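Local coordinates for protein phosphoethanolamine N-methyltransferase 1 (PDB 4KRG) that probably catalyses the first, S-adenosylmethionine-dependent methylation of phosphoethanolamine on the nematode route to phosphocholine, at residues Phe301-Arg306 with Glu379-Cys384; Phe309-Asn313 with Val376-Leu380. All blocks are in the same frame, centred on the assembly; numbering follows the deposited sequence.

Interaction 1. Residues Phe301-Arg306 with Glu379-Cys384; sequences FTPRQR and ELLATC
One carboxylate, that of Glu379, straddles two successive backbone amides, Gln305 and Arg306, in a forked grip. Gln305 N donates to Glu379 OE1 at 2.7 Å (156° at the hydrogen), and Arg306 N donates to Glu379 OE2 at 2.7 Å (161°). Each oxygen accepts through its syn lone pair, so the two bonds lie on the inner side of the fork and fix the rotation of the group. Two waters complete the grip. Water 1 donates to Glu379 OE1 at 2.7 Å while accepting from Arg304 N, and water 2 donates to Glu379 OE2 at 2.6 Å while accepting from Gln305 NE2. The extended side chain (chi2 180°) carries the carboxylate across from the start of helix 380-383 to the turn that follows strand 297-302. Along the way Pro303 lies over its root, with Pro303 CG 3.7 Å from Glu379 CB.

The backbone end of Glu379 is used as well. Thr383 OG1 donates back to Glu379 O at 2.9 Å, closing the one-turn helix on itself, and Thr383 CG2 lies against the Gln305 amide, the two side chains running past each other in opposite directions.

Farther in, the Phe301 ring packs on Leu380 at the start of that helix and on Cys384 just past its end. Cys384 SG approaches Phe301 CE2 at 3.8 Å, an oblique sulfur-aromatic contact. The Leu380 and Phe301 side chains cross at about a right angle, Leu380 CD1 lying 3.9 Å from Phe301 CD2. Leu358 of helix 358-367 packs on all three.

Four hydrogen bonds, two from main-chain N-H groups and two from waters, satisfy the carboxylate oxygens. Such donors would probably stabilise its ionised form, and the pairing ties the turn to the strand-to-helix junction.

Interaction 2. Residues Phe309-Asn313 with Val376-Leu380; sequences FLHVN and VATEL
Apolar packing of Leu310 and Val312 against the end of strand 372-378 and Glu379 just after it carries most of the contact. Leu310 lays its CD2 methyl against the aliphatic part of Glu379, 3.5 Å from CG of that residue. Val312 wedges CG2 between two neighbours, 3.8 Å from Val376 CG1 and 4.0 Å from Thr378 CG2. Phe283 of helix 280-283 covers Val312, Val376 and Thr378.

The polar link runs through water 1, which donates to Leu310 O at 2.8 Å and accepts from Thr378 OG1 at 2.5 Å. Thr378 serves both kinds of contact because its chi1 of 51° sets OG1 between its backbone N and carbonyl carbon, facing the water, and turns CG2 to the His311 backbone and the Leu310 and Val312 methyls.

No direct hydrogen bond joins the segments, although they run nearly antiparallel (168°) and CA of His311 comes within 5.8 Å of CA of Thr378. The amides of strand 372-378 pair instead with strands 297-302 and 400-408.

The loop from strand 297-302 to helix 314-321 thus folds over the end of strand 372-378. With parallel strands ordered 350-354, 324-329, 297-302, 372-378, 400-408, this is consistent with a Rossmann-like methyltransferase fold in the second domain.

Interactions 1 and 2, with centres about 7 Å apart, end on the same stretch of chain and share Glu379 and Leu380, of which Glu379 makes contacts in both. The parallel strands 297-302 and 372-378 join them directly: Phe301 N to Val376 O and Phe301 O to Thr378 N, each 3.2 Å, are probable hydrogen bonds. Water 1 belongs to both, touching Arg304 N in interaction 1 and Leu310 O in interaction 2, so two parts of the connection after strand 297-302 meet at one solvent molecule. Both lie outside the S-adenosylhomocysteine and phosphoethanolamine pockets, which are built by residues of the N-terminal half. The nearby ligand is octyl glucoside, about 4 Å from the side chain of Val312.

Interaction 1. Residues Phe301-Arg306 with Glu379-Cys384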
ATOM      1  N   PHE A 301       7.105  12.402  -6.291  1.00 13.81           N
ATOM      2  CA  PHE A 301       7.468  12.121  -4.907  1.00 12.93           C
ATOM      3  C   PHE A 301       6.976  13.265  -4.017  1.00 15.36           C
ATOM      4  O   PHE A 301       7.389  14.404  -4.190  1.00 16.29           O
ATOM      5  CB  PHE A 301       8.993  11.949  -4.802  1.00 13.23           C
ATOM      6  CG  PHE A 301       9.507  11.734  -3.393  1.00 15.21           C
ATOM      7  CD1 PHE A 301       9.403  10.499  -2.779  1.00 16.48           C
ATOM      8  CD2 PHE A 301      10.134  12.763  -2.705  1.00 16.85           C
ATOM      9  CE1 PHE A 301       9.884  10.307  -1.499  1.00 18.26           C
ATOM     10  CE2 PHE A 301      10.618  12.574  -1.435  1.00 15.57           C
ATOM     11  CZ  PHE A 301      10.491  11.349  -0.828  1.00 17.43           C
ATOM     12  N   THR A 302       6.075  12.964  -3.083  1.00 13.54           N
ATOM     13  CA  THR A 302       5.513  13.995  -2.198  1.00 16.25           C
ATOM     14  C   THR A 302       5.464  13.536  -0.733  1.00 16.49           C
ATOM     15  O   THR A 302       4.499  12.901  -0.309  1.00 16.81           O
ATOM     16  CB  THR A 302       4.108  14.445  -2.665  1.00 14.36           C
ATOM     17  OG1 THR A 302       3.228  13.317  -2.688  1.00 15.53           O
ATOM     18  CG2 THR A 302       4.166  15.048  -4.052  1.00 12.98           C
ATOM     19  N   PRO A 303       6.511  13.865   0.045  1.00 16.57           N
ATOM     20  CA  PRO A 303       6.592  13.409   1.438  1.00 16.62           C
ATOM     21  C   PRO A 303       5.671  14.190   2.374  1.00 19.96           C
ATOM     22  O   PRO A 303       5.353  13.689   3.457  1.00 21.42           O
ATOM     23  CB  PRO A 303       8.049  13.677   1.804  1.00 17.38           C
ATOM     24  CG  PRO A 303       8.443  14.825   0.927  1.00 16.41           C
ATOM     25  CD  PRO A 303       7.725  14.592  -0.369  1.00 15.21           C
ATOM     26  N   ARG A 304       5.268  15.391   1.963  1.00 18.86           N
ATOM     27  CA  ARG A 304       4.370  16.237   2.756  1.00 17.65           C
ATOM     28  C   ARG A 304       4.849  16.399   4.194  1.00 18.79           C
ATOM     29  O   ARG A 304       4.130  16.068   5.136  1.00 18.97           O
ATOM     30  CB  ARG A 304       2.944  15.679   2.738  1.00 18.07           C
ATOM     31  CG  ARG A 304       2.348  15.524   1.338  1.00 16.84           C
ATOM     32  CD  ARG A 304       1.041  14.768   1.409  1.00 17.66           C
ATOM     33  NE  ARG A 304       0.564  14.319   0.107  1.00 17.60           N
ATOM     34  CZ  ARG A 304      -0.681  14.480  -0.323  1.00 20.50           C
ATOM     35  NH1 ARG A 304      -1.573  15.080   0.449  1.00 21.09           N
ATOM     36  NH2 ARG A 304      -1.033  14.039  -1.518  1.00 22.72           N
ATOM     37  N   GLN A 305       6.065  16.911   4.354  1.00 18.38           N
ATOM     38  CA  GLN A 305       6.633  17.113   5.677  1.00 16.97           C
ATOM     39  C   GLN A 305       6.224  18.454   6.276  1.00 17.80           C
ATOM     40  O   GLN A 305       5.689  18.513   7.381  1.00 18.45           O
ATOM     41  CB  GLN A 305       8.156  17.011   5.646  1.00 16.85           C
ATOM     42  CG  GLN A 305       8.758  17.285   7.007  1.00 21.10           C
ATOM     43  CD  GLN A 305      10.267  17.340   7.006  1.00 27.35           C
ATOM     44  OE1 GLN A 305      10.925  16.512   7.640  1.00 33.29           O
ATOM     45  NE2 GLN A 305      10.828  18.335   6.320  1.00 26.80           N
ATOM     46  N   ARG A 306       6.482  19.533   5.548  1.00 17.51           N
ATOM     47  CA  ARG A 306       6.185  20.869   6.048  1.00 20.76           C
ATOM     48  C   ARG A 306       4.685  21.089   6.189  1.00 20.77           C
ATOM     49  O   ARG A 306       4.235  21.813   7.069  1.00 24.73           O
ATOM     50  CB  ARG A 306       6.795  21.928   5.127  1.00 22.29           C
ATOM     51  CG  ARG A 306       6.559  23.364   5.567  1.00 28.03           C
ATOM     52  CD  ARG A 306       7.107  23.620   6.959  1.00 32.54           C
ATOM     53  NE  ARG A 306       8.514  23.246   7.061  1.00 36.96           N
ATOM     54  CZ  ARG A 306       9.206  23.229   8.196  1.00 40.63           C
ATOM     55  NH1 ARG A 306       8.620  23.567   9.336  1.00 43.58           N
ATOM     56  NH2 ARG A 306      10.481  22.871   8.188  1.00 38.96           N
ATOM     57  N   GLU A 379       9.646  18.978  -1.776  1.00 16.64           N
ATOM     58  CA  GLU A 379      10.454  18.669  -0.584  1.00 17.03           C
ATOM     59  C   GLU A 379      11.512  17.569  -0.736  1.00 18.35           C
ATOM     60  O   GLU A 379      11.844  16.902   0.245  1.00 20.52           O
ATOM     61  CB  GLU A 379       9.561  18.291   0.602  1.00 15.63           C
ATOM     62  CG  GLU A 379       8.667  19.372   1.103  1.00 15.62           C
ATOM     63  CD  GLU A 379       7.820  18.917   2.271  1.00 19.24           C
ATOM     64  OE1 GLU A 379       6.965  18.024   2.081  1.00 18.71           O
ATOM     65  OE2 GLU A 379       8.019  19.438   3.386  1.00 20.73           O
ATOM     66  N   LEU A 380      12.049  17.377  -1.935  1.00 17.41           N
ATOM     67  CA  LEU A 380      13.065  16.336  -2.138  1.00 18.03           C
ATOM     68  C   LEU A 380      14.348  16.602  -1.358  1.00 16.67           C
ATOM     69  O   LEU A 380      14.772  15.777  -0.550  1.00 17.48           O
ATOM     70  CB  LEU A 380      13.396  16.169  -3.622  1.00 18.62           C
ATOM     71  CG  LEU A 380      14.402  15.053  -3.929  1.00 19.39           C
ATOM     72  CD1 LEU A 380      13.767  13.674  -3.745  1.00 17.41           C
ATOM     73  CD2 LEU A 380      14.975  15.206  -5.330  1.00 18.97           C
ATOM     74  N   LEU A 381      14.972  17.749  -1.613  1.00 19.16           N
ATOM     75  CA  LEU A 381      16.220  18.111  -0.941  1.00 18.53           C
ATOM     76  C   LEU A 381      15.995  18.333   0.553  1.00 21.51           C
ATOM     77  O   LEU A 381      16.877  18.071   1.366  1.00 25.57           O
ATOM     78  CB  LEU A 381      16.831  19.368  -1.565  1.00 19.48           C
ATOM     79  CG  LEU A 381      16.851  19.468  -3.090  1.00 20.88           C
ATOM     80  CD1 LEU A 381      17.515  20.761  -3.537  1.00 25.07           C
ATOM     81  CD2 LEU A 381      17.564  18.293  -3.697  1.00 20.89           C
ATOM     82  N   ALA A 382      14.803  18.806   0.901  1.00 19.57           N
ATOM     83  CA  ALA A 382      14.474  19.132   2.280  1.00 21.10           C
ATOM     84  C   ALA A 382      14.417  17.894   3.176  1.00 22.93           C
ATOM     85  O   ALA A 382      14.784  17.951   4.348  1.00 24.57           O
ATOM     86  CB  ALA A 382      13.153  19.892   2.331  1.00 20.28           C
ATOM     87  N   THR A 383      13.973  16.770   2.619  1.00 23.12           N
ATOM     88  CA  THR A 383      13.702  15.574   3.421  1.00 22.11           C
ATOM     89  C   THR A 383      14.640  14.385   3.181  1.00 24.58           C
ATOM     90  O   THR A 383      14.711  13.476   4.013  1.00 26.50           O
ATOM     91  CB  THR A 383      12.244  15.091   3.246  1.00 18.69           C
ATOM     92  OG1 THR A 383      12.068  14.558   1.931  1.00 18.35           O
ATOM     93  CG2 THR A 383      11.271  16.232   3.454  1.00 18.04           C
ATOM     94  N   CYS A 384      15.346  14.380   2.051  1.00 23.03           N
ATOM     95  CA  CYS A 384      16.205  13.248   1.684  1.00 23.72           C
ATOM     96  C   CYS A 384      17.688  13.590   1.728  1.00 23.26           C
ATOM     97  O   CYS A 384      18.066  14.748   1.528  1.00 22.64           O
ATOM     98  CB  CYS A 384      15.860  12.764   0.277  1.00 23.24           C
ATOM     99  SG  CYS A 384      14.129  12.351   0.060  1.00 22.73           S
TER
HETATM  100  O   HOH W   1       5.711  17.165  -0.188  1.00 14.60           O
HETATM  101  O   HOH W   2      10.319  20.241   4.305  1.00 25.15           O

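Interaction 2. Residues Phe309-Asn313 with Val376-Leu380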
ATOM      1  N   PHE A 309      -0.647  19.928   2.669  1.00 17.46           N
ATOM      2  CA  PHE A 309      -1.106  20.512   1.415  1.00 17.16           C
ATOM      3  C   PHE A 309       0.014  20.733   0.405  1.00 16.10           C
ATOM      4  O   PHE A 309      -0.242  21.115  -0.740  1.00 16.51           O
ATOM      5  CB  PHE A 309      -1.847  21.820   1.696  1.00 16.47           C
ATOM      6  CG  PHE A 309      -2.934  21.675   2.721  1.00 17.81           C
ATOM      7  CD1 PHE A 309      -3.966  20.772   2.525  1.00 17.15           C
ATOM      8  CD2 PHE A 309      -2.915  22.421   3.888  1.00 19.12           C
ATOM      9  CE1 PHE A 309      -4.962  20.617   3.469  1.00 16.60           C
ATOM     10  CE2 PHE A 309      -3.910  22.277   4.829  1.00 18.71           C
ATOM     11  CZ  PHE A 309      -4.939  21.370   4.620  1.00 19.87           C
ATOM     12  N   LEU A 310       1.250  20.501   0.831  1.00 15.42           N
ATOM     13  CA  LEU A 310       2.391  20.622  -0.071  1.00 16.70           C
ATOM     14  C   LEU A 310       2.588  19.304  -0.819  1.00 16.36           C
ATOM     15  O   LEU A 310       3.147  18.346  -0.284  1.00 13.69           O
ATOM     16  CB  LEU A 310       3.660  21.004   0.699  1.00 18.60           C
ATOM     17  CG  LEU A 310       4.943  21.224  -0.110  1.00 19.29           C
ATOM     18  CD1 LEU A 310       4.697  22.211  -1.242  1.00 17.53           C
ATOM     19  CD2 LEU A 310       6.054  21.728   0.787  1.00 17.92           C
ATOM     20  N   HIS A 311       2.103  19.265  -2.055  1.00 16.71           N
ATOM     21  CA  HIS A 311       2.227  18.080  -2.894  1.00 15.65           C
ATOM     22  C   HIS A 311       1.986  18.432  -4.357  1.00 16.48           C
ATOM     23  O   HIS A 311       1.766  19.590  -4.700  1.00 18.15           O
ATOM     24  CB  HIS A 311       1.266  16.974  -2.433  1.00 18.02           C
ATOM     25  CG  HIS A 311      -0.180  17.279  -2.684  1.00 20.07           C
ATOM     26  ND1 HIS A 311      -1.085  16.320  -3.083  1.00 21.81           N
ATOM     27  CD2 HIS A 311      -0.880  18.434  -2.583  1.00 20.12           C
ATOM     28  CE1 HIS A 311      -2.277  16.868  -3.218  1.00 23.71           C
ATOM     29  NE2 HIS A 311      -2.181  18.153  -2.922  1.00 22.41           N
ATOM     30  N   VAL A 312       2.035  17.411  -5.205  1.00 16.86           N
ATOM     31  CA  VAL A 312       1.891  17.551  -6.646  1.00 17.30           C
ATOM     32  C   VAL A 312       0.513  17.049  -7.033  1.00 15.13           C
ATOM     33  O   VAL A 312       0.081  15.996  -6.560  1.00 15.27           O
ATOM     34  CB  VAL A 312       2.944  16.688  -7.379  1.00 18.20           C
ATOM     35  CG1 VAL A 312       2.694  16.682  -8.880  1.00 18.14           C
ATOM     36  CG2 VAL A 312       4.349  17.167  -7.066  1.00 16.39           C
ATOM     37  N   ASN A 313      -0.181  17.802  -7.878  1.00 14.98           N
ATOM     38  CA  ASN A 313      -1.499  17.397  -8.350  1.00 14.91           C
ATOM     39  C   ASN A 313      -1.326  16.417  -9.502  1.00 15.22           C
ATOM     40  O   ASN A 313      -1.362  16.797 -10.675  1.00 14.90           O
ATOM     41  CB  ASN A 313      -2.299  18.621  -8.794  1.00 15.32           C
ATOM     42  CG  ASN A 313      -3.746  18.306  -9.077  1.00 16.35           C
ATOM     43  OD1 ASN A 313      -4.129  17.142  -9.221  1.00 15.73           O
ATOM     44  ND2 ASN A 313      -4.567  19.350  -9.163  1.00 18.56           N
ATOM     45  N   VAL A 376       8.913  14.746 -10.866  1.00 16.66           N
ATOM     46  CA  VAL A 376       8.336  15.961 -10.297  1.00 17.30           C
ATOM     47  C   VAL A 376       8.190  15.703  -8.803  1.00 17.77           C
ATOM     48  O   VAL A 376       7.644  14.674  -8.408  1.00 16.03           O
ATOM     49  CB  VAL A 376       6.957  16.269 -10.897  1.00 15.79           C
ATOM     50  CG1 VAL A 376       6.390  17.555 -10.307  1.00 20.58           C
ATOM     51  CG2 VAL A 376       7.045  16.375 -12.417  1.00 16.54           C
ATOM     52  N   ALA A 377       8.689  16.607  -7.968  1.00 15.88           N
ATOM     53  CA  ALA A 377       8.667  16.355  -6.529  1.00 15.78           C
ATOM     54  C   ALA A 377       8.576  17.618  -5.703  1.00 15.87           C
ATOM     55  O   ALA A 377       9.036  18.681  -6.120  1.00 17.06           O
ATOM     56  CB  ALA A 377       9.896  15.558  -6.115  1.00 14.62           C
ATOM     57  N   THR A 378       7.984  17.484  -4.521  1.00 14.48           N
ATOM     58  CA  THR A 378       7.982  18.544  -3.526  1.00 15.58           C
ATOM     59  C   THR A 378       8.868  18.073  -2.371  1.00 19.21           C
ATOM     60  O   THR A 378       8.854  16.894  -2.043  1.00 21.89           O
ATOM     61  CB  THR A 378       6.540  18.852  -3.023  1.00 17.25           C
ATOM     62  OG1 THR A 378       5.898  17.639  -2.616  1.00 17.74           O
ATOM     63  CG2 THR A 378       5.698  19.502  -4.124  1.00 16.32           C
ATOM     64  N   GLU A 379       9.646  18.978  -1.776  1.00 16.64           N
ATOM     65  CA  GLU A 379      10.454  18.669  -0.584  1.00 17.03           C
ATOM     66  C   GLU A 379      11.512  17.569  -0.736  1.00 18.35           C
ATOM     67  O   GLU A 379      11.844  16.902   0.245  1.00 20.52           O
ATOM     68  CB  GLU A 379       9.561  18.291   0.602  1.00 15.63           C
ATOM     69  CG  GLU A 379       8.667  19.372   1.103  1.00 15.62           C
ATOM     70  CD  GLU A 379       7.820  18.917   2.271  1.00 19.24           C
ATOM     71  OE1 GLU A 379       6.965  18.024   2.081  1.00 18.71           O
ATOM     72  OE2 GLU A 379       8.019  19.438   3.386  1.00 20.73           O
ATOM     73  N   LEU A 380      12.049  17.377  -1.935  1.00 17.41           N
ATOM     74  CA  LEU A 380      13.065  16.336  -2.138  1.00 18.03           C
ATOM     75  C   LEU A 380      14.348  16.602  -1.358  1.00 16.67           C
ATOM     76  O   LEU A 380      14.772  15.777  -0.550  1.00 17.48           O
ATOM     77  CB  LEU A 380      13.396  16.169  -3.622  1.00 18.62           C
ATOM     78  CG  LEU A 380      14.402  15.053  -3.929  1.00 19.39           C
ATOM     79  CD1 LEU A 380      13.767  13.674  -3.745  1.00 17.41           C
ATOM     80  CD2 LEU A 380      14.975  15.206  -5.330  1.00 18.97           C
TER
HETATM   81  O   HOH W   1       5.711  17.165  -0.188  1.00 14.60           O